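Local coordinates for 3-oxoacyl-[acyl-carrier-protein] synthase 3 (Micrococcus luteus NCTC 2665, PDB 4EWP), which probably catalyses the first condensation of fatty acid synthesis, joining an acyl primer from acetyl-CoA to two carbons drawn from malonyl-ACP, at residues A[246-259]-A[332-346]. Residues are numbered along the deposited sequence; the frame is centred on the assembly and turned at random.
Sequences WAVWSMAKVAREAL and LQIGFGAGLVYGAQV
W246 reaches from the helix 246-259 to the turn of the hairpin 332-346 and is packed on both faces: L340 CD1 lies 3.8 Å from the centroid of its five-membered ring, 11° off the normal, a CH-pi contact, while M251 CE covers the opposite face toward the rim. With CG anti to the backbone N (chi1 174°), the indole points its far edge at the strands, where CH2 meets F336 CB at 3.5 Å and V341 O lies near the ring plane. F336 also stacks edge-to-face with H275, a predicted active-site residue. The bent chain of M251 carries SD between F336 and Y342, 3.4 Å from Y342 CB, making oblique Met-aromatic contacts with both rings. V254 CG2 sits over one face of Y342, the contact's partly exposed margin. Toward L259 side chains meet more lightly, A258 CB lying 3.9 Å from A344 CB, yet small alanines let the backbones approach (A258 CA to Q345 CA 5.9 Å). Exposed R256 and K253 lead away from the strands. No hydrogen bond crosses. Helix 240-262 covers one face of the C-terminal mixed sheet, while Q333, V341 and Q345 turn to helix 125-138 on the other, consistent with the alternating layers of the thiolase fold; helix 279-288 flanks A247.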
loop_
_atom_site.group_PDB
_atom_site.type_symbol
_atom_site.label_atom_id
_atom_site.label_comp_id
_atom_site.label_asym_id
_atom_site.label_seq_id
_atom_site.Cartn_x
_atom_site.Cartn_y
_atom_site.Cartn_z
ATOM N N TRP A 246 23.749 4.035 7.377
ATOM C CA TRP A 246 22.426 3.956 7.999
ATOM C C TRP A 246 22.055 2.495 8.292
ATOM O O TRP A 246 21.710 2.130 9.421
ATOM C CB TRP A 246 21.395 4.641 7.079
ATOM C CG TRP A 246 19.965 4.531 7.500
ATOM C CD1 TRP A 246 19.347 5.243 8.484
ATOM C CD2 TRP A 246 18.955 3.682 6.923
ATOM N NE1 TRP A 246 18.022 4.874 8.571
ATOM C CE2 TRP A 246 17.759 3.919 7.625
ATOM C CE3 TRP A 246 18.951 2.748 5.883
ATOM C CZ2 TRP A 246 16.576 3.255 7.326
ATOM C CZ3 TRP A 246 17.784 2.085 5.589
ATOM C CH2 TRP A 246 16.605 2.347 6.301
ATOM N N ALA A 247 22.148 1.661 7.263
ATOM C CA ALA A 247 21.760 0.252 7.349
ATOM C C ALA A 247 22.367 -0.478 8.538
ATOM O O ALA A 247 21.730 -1.349 9.138
ATOM C CB ALA A 247 22.137 -0.471 6.065
ATOM N N VAL A 248 23.615 -0.149 8.848
ATOM C CA VAL A 248 24.355 -0.839 9.895
ATOM C C VAL A 248 24.229 -0.140 11.244
ATOM O O VAL A 248 23.742 -0.729 12.199
ATOM C CB VAL A 248 25.859 -0.955 9.538
ATOM C CG1 VAL A 248 26.644 -1.517 10.715
ATOM C CG2 VAL A 248 26.045 -1.818 8.300
ATOM N N TRP A 249 24.664 1.116 11.316
ATOM C CA TRP A 249 24.788 1.816 12.593
ATOM C C TRP A 249 23.470 2.391 13.110
ATOM O O TRP A 249 23.296 2.554 14.318
ATOM C CB TRP A 249 25.855 2.904 12.481
ATOM C CG TRP A 249 27.056 2.388 11.747
ATOM C CD1 TRP A 249 27.413 2.664 10.460
ATOM C CD2 TRP A 249 28.011 1.451 12.233
ATOM N NE1 TRP A 249 28.549 1.978 10.122
ATOM C CE2 TRP A 249 28.937 1.220 11.195
ATOM C CE3 TRP A 249 28.186 0.789 13.451
ATOM C CZ2 TRP A 249 30.020 0.359 11.334
ATOM C CZ3 TRP A 249 29.261 -0.060 13.589
ATOM C CH2 TRP A 249 30.166 -0.269 12.535
ATOM N N SER A 250 22.534 2.683 12.209
ATOM C CA SER A 250 21.217 3.131 12.642
ATOM C C SER A 250 20.287 1.952 12.941
ATOM O O SER A 250 19.632 1.906 13.985
ATOM C CB SER A 250 20.596 4.065 11.602
ATOM O OG SER A 250 21.163 5.356 11.714
ATOM N N MET A 251 20.239 0.996 12.023
ATOM C CA MET A 251 19.421 -0.181 12.212
ATOM C C MET A 251 19.872 -1.025 13.403
ATOM O O MET A 251 19.067 -1.717 14.009
ATOM C CB MET A 251 19.357 -1.004 10.930
ATOM C CG MET A 251 18.614 -0.279 9.797
ATOM S SD MET A 251 16.903 0.196 10.185
ATOM C CE MET A 251 17.065 1.893 10.738
ATOM N N ALA A 252 21.144 -0.958 13.765
ATOM C CA ALA A 252 21.580 -1.720 14.924
ATOM C C ALA A 252 20.850 -1.215 16.169
ATOM O O ALA A 252 20.530 -1.988 17.061
ATOM C CB ALA A 252 23.088 -1.666 15.096
ATOM N N LYS A 253 20.554 0.076 16.215
ATOM C CA LYS A 253 19.830 0.643 17.352
ATOM C C LYS A 253 18.385 0.163 17.326
ATOM O O LYS A 253 17.803 -0.139 18.369
ATOM C CB LYS A 253 19.882 2.172 17.330
ATOM C CG LYS A 253 21.296 2.726 17.180
ATOM C CD LYS A 253 21.334 4.246 17.308
ATOM C CE LYS A 253 22.738 4.779 17.071
ATOM N NZ LYS A 253 22.824 6.229 17.382
ATOM N N VAL A 254 17.813 0.091 16.125
ATOM C CA VAL A 254 16.460 -0.421 15.962
ATOM C C VAL A 254 16.402 -1.882 16.443
ATOM O O VAL A 254 15.513 -2.274 17.208
ATOM C CB VAL A 254 15.988 -0.313 14.488
ATOM C CG1 VAL A 254 14.613 -0.979 14.291
ATOM C CG2 VAL A 254 15.958 1.151 14.036
ATOM N N ALA A 255 17.365 -2.685 16.014
ATOM C CA ALA A 255 17.387 -4.088 16.423
ATOM C C ALA A 255 17.484 -4.237 17.946
ATOM O O ALA A 255 16.776 -5.043 18.554
ATOM C CB ALA A 255 18.526 -4.824 15.732
ATOM N N ARG A 256 18.359 -3.463 18.572
ATOM C CA ARG A 256 18.483 -3.541 20.026
ATOM C C ARG A 256 17.179 -3.087 20.673
ATOM O O ARG A 256 16.734 -3.651 21.674
ATOM C CB ARG A 256 19.684 -2.737 20.545
ATOM C CG ARG A 256 21.036 -3.418 20.250
ATOM C CD ARG A 256 22.238 -2.673 20.858
ATOM N NE ARG A 256 22.449 -1.377 20.213
ATOM C CZ ARG A 256 23.476 -1.083 19.417
ATOM N NH1 ARG A 256 24.424 -1.990 19.170
ATOM N NH2 ARG A 256 23.558 0.130 18.879
ATOM N N GLU A 257 16.551 -2.078 20.086
ATOM C CA GLU A 257 15.270 -1.636 20.591
ATOM C C GLU A 257 14.213 -2.754 20.461
ATOM O O GLU A 257 13.444 -3.000 21.390
ATOM C CB GLU A 257 14.841 -0.368 19.867
ATOM C CG GLU A 257 13.825 0.463 20.622
ATOM C CD GLU A 257 13.536 1.783 19.925
ATOM O OE1 GLU A 257 14.491 2.368 19.349
ATOM O OE2 GLU A 257 12.360 2.220 19.953
ATOM N N ALA A 258 14.187 -3.431 19.313
ATOM C CA ALA A 258 13.253 -4.533 19.095
ATOM C C ALA A 258 13.501 -5.655 20.115
ATOM O O ALA A 258 12.578 -6.138 20.767
ATOM C CB ALA A 258 13.350 -5.054 17.645
ATOM N N LEU A 259 14.749 -6.053 20.280
ATOM C CA LEU A 259 15.084 -7.025 21.318
ATOM C C LEU A 259 14.595 -6.556 22.693
ATOM O O LEU A 259 13.985 -7.328 23.439
ATOM C CB LEU A 259 16.597 -7.271 21.368
ATOM C CG LEU A 259 17.271 -7.926 20.157
ATOM C CD1 LEU A 259 18.771 -7.927 20.351
ATOM C CD2 LEU A 259 16.769 -9.349 19.917
ATOM N N LEU A 332 15.119 -12.704 15.195
ATOM C CA LEU A 332 15.012 -11.263 15.013
ATOM C C LEU A 332 14.971 -10.995 13.515
ATOM O O LEU A 332 15.877 -11.400 12.779
ATOM C CB LEU A 332 16.217 -10.545 15.641
ATOM C CG LEU A 332 16.407 -9.041 15.412
ATOM C CD1 LEU A 332 15.251 -8.260 16.018
ATOM C CD2 LEU A 332 17.708 -8.597 16.019
ATOM N N GLN A 333 13.918 -10.334 13.053
ATOM C CA GLN A 333 13.835 -9.948 11.648
ATOM C C GLN A 333 13.747 -8.450 11.580
ATOM O O GLN A 333 13.052 -7.822 12.384
ATOM C CB GLN A 333 12.635 -10.584 10.955
ATOM C CG GLN A 333 11.357 -10.388 11.713
ATOM C CD GLN A 333 10.206 -11.097 11.040
ATOM O OE1 GLN A 333 10.369 -12.207 10.510
ATOM N NE2 GLN A 333 9.032 -10.454 11.035
ATOM N N ILE A 334 14.472 -7.871 10.636
ATOM C CA ILE A 334 14.531 -6.426 10.542
ATOM C C ILE A 334 14.785 -6.046 9.096
ATOM O O ILE A 334 15.780 -6.476 8.501
ATOM C CB ILE A 334 15.626 -5.856 11.462
ATOM C CG1 ILE A 334 15.718 -4.339 11.302
ATOM C CG2 ILE A 334 16.988 -6.497 11.155
ATOM C CD1 ILE A 334 16.552 -3.685 12.394
ATOM N N GLY A 335 13.853 -5.286 8.523
ATOM C CA GLY A 335 13.959 -4.827 7.149
ATOM C C GLY A 335 14.077 -3.315 7.076
ATOM O O GLY A 335 13.635 -2.617 7.988
ATOM N N PHE A 336 14.652 -2.815 5.982
ATOM C CA PHE A 336 14.997 -1.414 5.853
ATOM C C PHE A 336 15.185 -1.058 4.383
ATOM O O PHE A 336 15.879 -1.769 3.655
ATOM C CB PHE A 336 16.267 -1.086 6.660
ATOM C CG PHE A 336 17.365 -2.140 6.553
ATOM C CD1 PHE A 336 18.390 -2.002 5.626
ATOM C CD2 PHE A 336 17.379 -3.242 7.396
ATOM C CE1 PHE A 336 19.394 -2.950 5.519
ATOM C CE2 PHE A 336 18.378 -4.203 7.301
ATOM C CZ PHE A 336 19.389 -4.053 6.362
ATOM N N GLY A 337 14.560 0.034 3.935
ATOM C CA GLY A 337 14.749 0.468 2.560
ATOM C C GLY A 337 14.280 1.872 2.229
ATOM O O GLY A 337 14.134 2.707 3.123
ATOM N N ALA A 338 14.052 2.119 0.936
ATOM C CA ALA A 338 13.700 3.445 0.416
ATOM C C ALA A 338 12.579 4.125 1.220
ATOM O O ALA A 338 11.582 3.498 1.579
ATOM C CB ALA A 338 13.318 3.348 -1.056
ATOM N N GLY A 339 12.749 5.408 1.514
ATOM C CA GLY A 339 11.763 6.114 2.310
ATOM C C GLY A 339 12.317 7.331 3.023
ATOM O O GLY A 339 11.899 8.463 2.748
ATOM N N LEU A 340 13.246 7.113 3.954
ATOM C CA LEU A 340 13.685 5.782 4.341
ATOM C C LEU A 340 12.650 5.173 5.298
ATOM O O LEU A 340 11.979 5.894 6.032
ATOM C CB LEU A 340 15.052 5.881 5.019
ATOM C CG LEU A 340 16.271 6.274 4.161
ATOM C CD1 LEU A 340 17.461 6.710 5.023
ATOM C CD2 LEU A 340 16.673 5.122 3.253
ATOM N N VAL A 341 12.508 3.851 5.272
ATOM C CA VAL A 341 11.628 3.160 6.213
ATOM C C VAL A 341 12.294 1.902 6.772
ATOM O O VAL A 341 13.188 1.329 6.143
ATOM C CB VAL A 341 10.260 2.784 5.585
ATOM C CG1 VAL A 341 9.467 4.040 5.225
ATOM C CG2 VAL A 341 10.448 1.867 4.366
ATOM N N TYR A 342 11.845 1.477 7.952
ATOM C CA TYR A 342 12.350 0.266 8.589
ATOM C C TYR A 342 11.296 -0.391 9.481
ATOM O O TYR A 342 10.400 0.274 9.986
ATOM C CB TYR A 342 13.566 0.596 9.443
ATOM C CG TYR A 342 13.296 1.616 10.529
ATOM C CD1 TYR A 342 13.588 2.963 10.340
ATOM C CD2 TYR A 342 12.747 1.232 11.743
ATOM C CE1 TYR A 342 13.350 3.897 11.339
ATOM C CE2 TYR A 342 12.504 2.154 12.742
ATOM C CZ TYR A 342 12.804 3.484 12.533
ATOM O OH TYR A 342 12.558 4.394 13.538
ATOM N N GLY A 343 11.436 -1.693 9.698
ATOM C CA GLY A 343 10.557 -2.417 10.599
ATOM C C GLY A 343 11.260 -3.641 11.174
ATOM O O GLY A 343 12.043 -4.299 10.469
ATOM N N ALA A 344 10.995 -3.938 12.449
ATOM C CA ALA A 344 11.605 -5.083 13.111
ATOM C C ALA A 344 10.685 -5.750 14.131
ATOM O O ALA A 344 9.886 -5.078 14.790
ATOM C CB ALA A 344 12.920 -4.669 13.795
ATOM N N GLN A 345 10.843 -7.066 14.275
ATOM C CA GLN A 345 10.142 -7.856 15.288
ATOM C C GLN A 345 10.994 -9.033 15.719
ATOM O O GLN A 345 11.833 -9.521 14.960
ATOM C CB GLN A 345 8.834 -8.443 14.735
ATOM C CG GLN A 345 7.827 -7.450 14.274
ATOM C CD GLN A 345 7.892 -7.199 12.781
ATOM O OE1 GLN A 345 8.643 -7.848 12.046
ATOM N NE2 GLN A 345 7.090 -6.252 12.321
ATOM N N VAL A 346 10.753 -9.520 16.924
ATOM C CA VAL A 346 11.218 -10.852 17.273
ATOM C C VAL A 346 10.049 -11.814 17.056
ATOM O O VAL A 346 8.905 -11.543 17.465
ATOM C CB VAL A 346 11.748 -10.918 18.705
ATOM C CG1 VAL A 346 12.046 -12.357 19.094
ATOM C CG2 VAL A 346 13.011 -10.034 18.839
#